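Local coordinates for Mll7089 protein (Mesorhizobium loti, PDB 2OZ8) that is of unknown function but belongs to the mandelate racemase group of the enolase superfamily and may be a magnesium-dependent hydro-lyase, at residues Q329-R334 against Y339-P344. Numbering follows the deposited sequence.
Sequences QPIEIR and YAPDRP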
ATOM      1  N   GLN A 329     -15.387 -51.566   4.637  1.00 48.38           N
ATOM      2  CA  GLN A 329     -16.319 -50.683   5.359  1.00 48.90           C
ATOM      3  C   GLN A 329     -16.046 -49.199   5.152  1.00 48.32           C
ATOM      4  O   GLN A 329     -15.018 -48.662   5.602  1.00 49.35           O
ATOM      5  CB  GLN A 329     -16.414 -50.996   6.866  1.00 48.70           C
ATOM      6  CG  GLN A 329     -15.140 -51.414   7.445  1.00 50.93           C
ATOM      7  CD  GLN A 329     -15.261 -52.171   8.741  1.00 52.98           C
ATOM      8  OE1 GLN A 329     -16.142 -51.909   9.562  1.00 55.77           O
ATOM      9  NE2 GLN A 329     -14.348 -53.107   8.943  1.00 52.08           N
ATOM     10  N   PRO A 330     -17.006 -48.523   4.538  1.00 47.12           N
ATOM     11  CA  PRO A 330     -16.942 -47.100   4.226  1.00 46.33           C
ATOM     12  C   PRO A 330     -17.048 -46.315   5.523  1.00 45.20           C
ATOM     13  O   PRO A 330     -17.397 -46.904   6.550  1.00 45.03           O
ATOM     14  CB  PRO A 330     -18.200 -46.869   3.363  1.00 46.85           C
ATOM     15  CG  PRO A 330     -19.134 -47.962   3.751  1.00 47.36           C
ATOM     16  CD  PRO A 330     -18.280 -49.144   4.143  1.00 46.58           C
ATOM     17  N   ILE A 331     -16.747 -45.015   5.467  1.00 43.76           N
ATOM     18  CA  ILE A 331     -16.883 -44.113   6.597  1.00 43.01           C
ATOM     19  C   ILE A 331     -18.336 -43.940   7.033  1.00 43.18           C
ATOM     20  O   ILE A 331     -19.176 -43.561   6.240  1.00 42.30           O
ATOM     21  CB  ILE A 331     -16.271 -42.678   6.269  1.00 43.32           C
ATOM     22  CG1 ILE A 331     -14.751 -42.751   5.987  1.00 43.56           C
ATOM     23  CG2 ILE A 331     -16.579 -41.654   7.394  1.00 39.64           C
ATOM     24  CD1 ILE A 331     -13.906 -43.642   7.009  1.00 41.38           C
ATOM     25  N   GLU A 332     -18.617 -44.184   8.305  1.00 43.53           N
ATOM     26  CA  GLU A 332     -19.935 -43.934   8.858  1.00 45.26           C
ATOM     27  C   GLU A 332     -20.382 -42.441   8.790  1.00 44.68           C
ATOM     28  O   GLU A 332     -19.682 -41.545   9.259  1.00 43.34           O
ATOM     29  CB  GLU A 332     -19.997 -44.406  10.321  1.00 45.41           C
ATOM     30  CG  GLU A 332     -21.430 -44.456  10.874  1.00 46.22           C
ATOM     31  CD  GLU A 332     -21.515 -44.872  12.333  1.00 49.18           C
ATOM     32  OE1 GLU A 332     -20.457 -45.083  12.980  1.00 52.86           O
ATOM     33  OE2 GLU A 332     -22.670 -44.964  12.861  1.00 58.72           O
ATOM     34  N   ILE A 333     -21.559 -42.205   8.222  1.00 44.44           N
ATOM     35  CA  ILE A 333     -22.222 -40.933   8.381  1.00 44.55           C
ATOM     36  C   ILE A 333     -23.621 -41.199   8.927  1.00 46.11           C
ATOM     37  O   ILE A 333     -24.440 -41.840   8.264  1.00 45.61           O
ATOM     38  CB  ILE A 333     -22.318 -40.145   7.057  1.00 44.11           C
ATOM     39  CG1 ILE A 333     -20.917 -39.797   6.523  1.00 42.44           C
ATOM     40  CG2 ILE A 333     -23.189 -38.919   7.285  1.00 41.51           C
ATOM     41  CD1 ILE A 333     -20.884 -39.015   5.161  1.00 43.24           C
ATOM     42  N   ARG A 334     -23.886 -40.703  10.130  1.00 48.12           N
ATOM     43  CA  ARG A 334     -25.150 -40.972  10.834  1.00 50.99           C
ATOM     44  C   ARG A 334     -25.754 -39.700  11.361  1.00 49.97           C
ATOM     45  O   ARG A 334     -25.101 -38.978  12.117  1.00 50.62           O
ATOM     46  CB  ARG A 334     -24.923 -41.932  12.010  1.00 51.01           C
ATOM     47  CG  ARG A 334     -26.150 -42.067  12.936  1.00 53.91           C
ATOM     48  CD  ARG A 334     -26.086 -43.338  13.848  1.00 55.97           C
ATOM     49  NE  ARG A 334     -24.739 -43.513  14.414  1.00 66.65           N
ATOM     50  CZ  ARG A 334     -24.358 -43.033  15.601  1.00 68.72           C
ATOM     51  NH1 ARG A 334     -25.227 -42.364  16.354  1.00 67.73           N
ATOM     52  NH2 ARG A 334     -23.108 -43.221  16.028  1.00 69.54           N
ATOM     53  N   TYR A 339     -18.187 -39.784  11.000  1.00 37.89           N
ATOM     54  CA  TYR A 339     -17.425 -40.324  12.098  1.00 38.45           C
ATOM     55  C   TYR A 339     -16.121 -40.886  11.634  1.00 38.91           C
ATOM     56  O   TYR A 339     -16.082 -41.761  10.754  1.00 39.39           O
ATOM     57  CB  TYR A 339     -18.221 -41.423  12.761  1.00 38.49           C
ATOM     58  CG  TYR A 339     -19.386 -40.901  13.573  1.00 38.28           C
ATOM     59  CD1 TYR A 339     -19.223 -40.590  14.924  1.00 36.68           C
ATOM     60  CD2 TYR A 339     -20.636 -40.697  12.991  1.00 36.97           C
ATOM     61  CE1 TYR A 339     -20.265 -40.085  15.669  1.00 35.13           C
ATOM     62  CE2 TYR A 339     -21.678 -40.217  13.736  1.00 36.12           C
ATOM     63  CZ  TYR A 339     -21.501 -39.941  15.076  1.00 36.20           C
ATOM     64  OH  TYR A 339     -22.541 -39.456  15.826  1.00 39.04           O
ATOM     65  N   ALA A 340     -15.044 -40.389  12.214  1.00 38.96           N
ATOM     66  CA  ALA A 340     -13.744 -40.982  11.972  1.00 40.07           C
ATOM     67  C   ALA A 340     -13.661 -42.248  12.819  1.00 41.17           C
ATOM     68  O   ALA A 340     -13.761 -42.175  14.056  1.00 42.21           O
ATOM     69  CB  ALA A 340     -12.650 -40.025  12.338  1.00 40.04           C
ATOM     70  N   PRO A 341     -13.485 -43.413  12.167  1.00 41.96           N
ATOM     71  CA  PRO A 341     -13.537 -44.726  12.819  1.00 42.99           C
ATOM     72  C   PRO A 341     -12.368 -45.013  13.738  1.00 45.24           C
ATOM     73  O   PRO A 341     -11.302 -44.392  13.611  1.00 45.89           O
ATOM     74  CB  PRO A 341     -13.496 -45.709  11.649  1.00 42.36           C
ATOM     75  CG  PRO A 341     -12.923 -44.971  10.531  1.00 42.32           C
ATOM     76  CD  PRO A 341     -13.189 -43.519  10.725  1.00 41.84           C
ATOM     77  N   ASP A 342     -12.557 -45.985  14.632  1.00 47.42           N
ATOM     78  CA  ASP A 342     -11.533 -46.385  15.601  1.00 48.99           C
ATOM     79  C   ASP A 342     -10.663 -47.547  15.114  1.00 48.75           C
ATOM     80  O   ASP A 342     -10.058 -48.240  15.909  1.00 50.78           O
ATOM     81  CB  ASP A 342     -12.166 -46.695  16.965  1.00 50.37           C
ATOM     82  CG  ASP A 342     -11.124 -46.960  18.060  1.00 55.73           C
ATOM     83  OD1 ASP A 342     -10.080 -46.274  18.071  1.00 61.22           O
ATOM     84  OD2 ASP A 342     -11.342 -47.870  18.903  1.00 62.01           O
ATOM     85  N   ARG A 343     -10.584 -47.734  13.809  1.00 47.42           N
ATOM     86  CA  ARG A 343      -9.731 -48.741  13.199  1.00 45.82           C
ATOM     87  C   ARG A 343      -8.354 -48.118  12.914  1.00 45.04           C
ATOM     88  O   ARG A 343      -8.228 -46.904  12.953  1.00 45.57           O
ATOM     89  CB  ARG A 343     -10.372 -49.209  11.890  1.00 45.54           C
ATOM     90  CG  ARG A 343     -11.712 -49.987  12.034  1.00 45.28           C
ATOM     91  CD  ARG A 343     -12.363 -50.195  10.649  1.00 45.06           C
ATOM     92  NE  ARG A 343     -13.567 -49.392  10.640  1.00 45.21           N
ATOM     93  CZ  ARG A 343     -14.026 -48.672   9.638  1.00 47.36           C
ATOM     94  NH1 ARG A 343     -13.414 -48.609   8.464  1.00 46.09           N
ATOM     95  NH2 ARG A 343     -15.145 -48.005   9.831  1.00 49.73           N
ATOM     96  N   PRO A 344      -7.306 -48.938  12.670  1.00 44.19           N
ATOM     97  CA  PRO A 344      -6.030 -48.321  12.296  1.00 41.98           C
ATOM     98  C   PRO A 344      -6.015 -47.764  10.897  1.00 39.89           C
ATOM     99  O   PRO A 344      -6.801 -48.193  10.047  1.00 38.64           O
ATOM    100  CB  PRO A 344      -5.025 -49.480  12.409  1.00 42.57           C
ATOM    101  CG  PRO A 344      -5.836 -50.722  12.226  1.00 43.56           C
ATOM    102  CD  PRO A 344      -7.178 -50.412  12.835  1.00 44.44           C
TER
HETATM  103  O   HOH W   1     -16.665 -44.307  10.207  1.00 33.57           O
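The guanidinium of Arg-334 reaches over the rim of one face of the Tyr-339 ring with NH2, the two planes 12° apart. Arg-334 NH2 comes nearest, 3.8 Å from Tyr-339 CZ. The backbone carbonyl oxygens of Glu-332 and Arg-334 sit at the edge of the same ring.

The two segments run out from a short beta-hairpin, strands 333-334 and 337-339, late in the C-terminal barrel domain, of the enolase type. The second strand also pairs with strand 132-138 of the barrel. Arg-132 hydrogen-bonds the hydroxyl of Tyr-339 and ties the ring to that strand.

Gln-329 CG and Pro-341 CB lie over opposite faces of the Arg-343 guanidinium, both off-centre. The Gln-329 amide stacks nearly parallel on this guanidinium.

Tyr-339 N donates to Glu-332 O at 2.9 Å. Beside this bond a water bridges Glu-332 N and Tyr-339 O, at 2.7 Å from each. Farther along, Ile-331 CD1 packs on Pro-341 CD, and helix 304-309 touches both side chains. At the far end Arg-343 NH1 gives a weak bond to Gln-329 O.

With its CG anti to the backbone N (chi1 170°) and a bend at chi3, Arg-334 turns its NE to Glu-332. This salt bridge helps keep the guanidinium beside the tyrosine. Arg-334 NE reaches Glu-332 OE2 at 3.0 Å, nearly straight at 177°, from above the carboxylate plane.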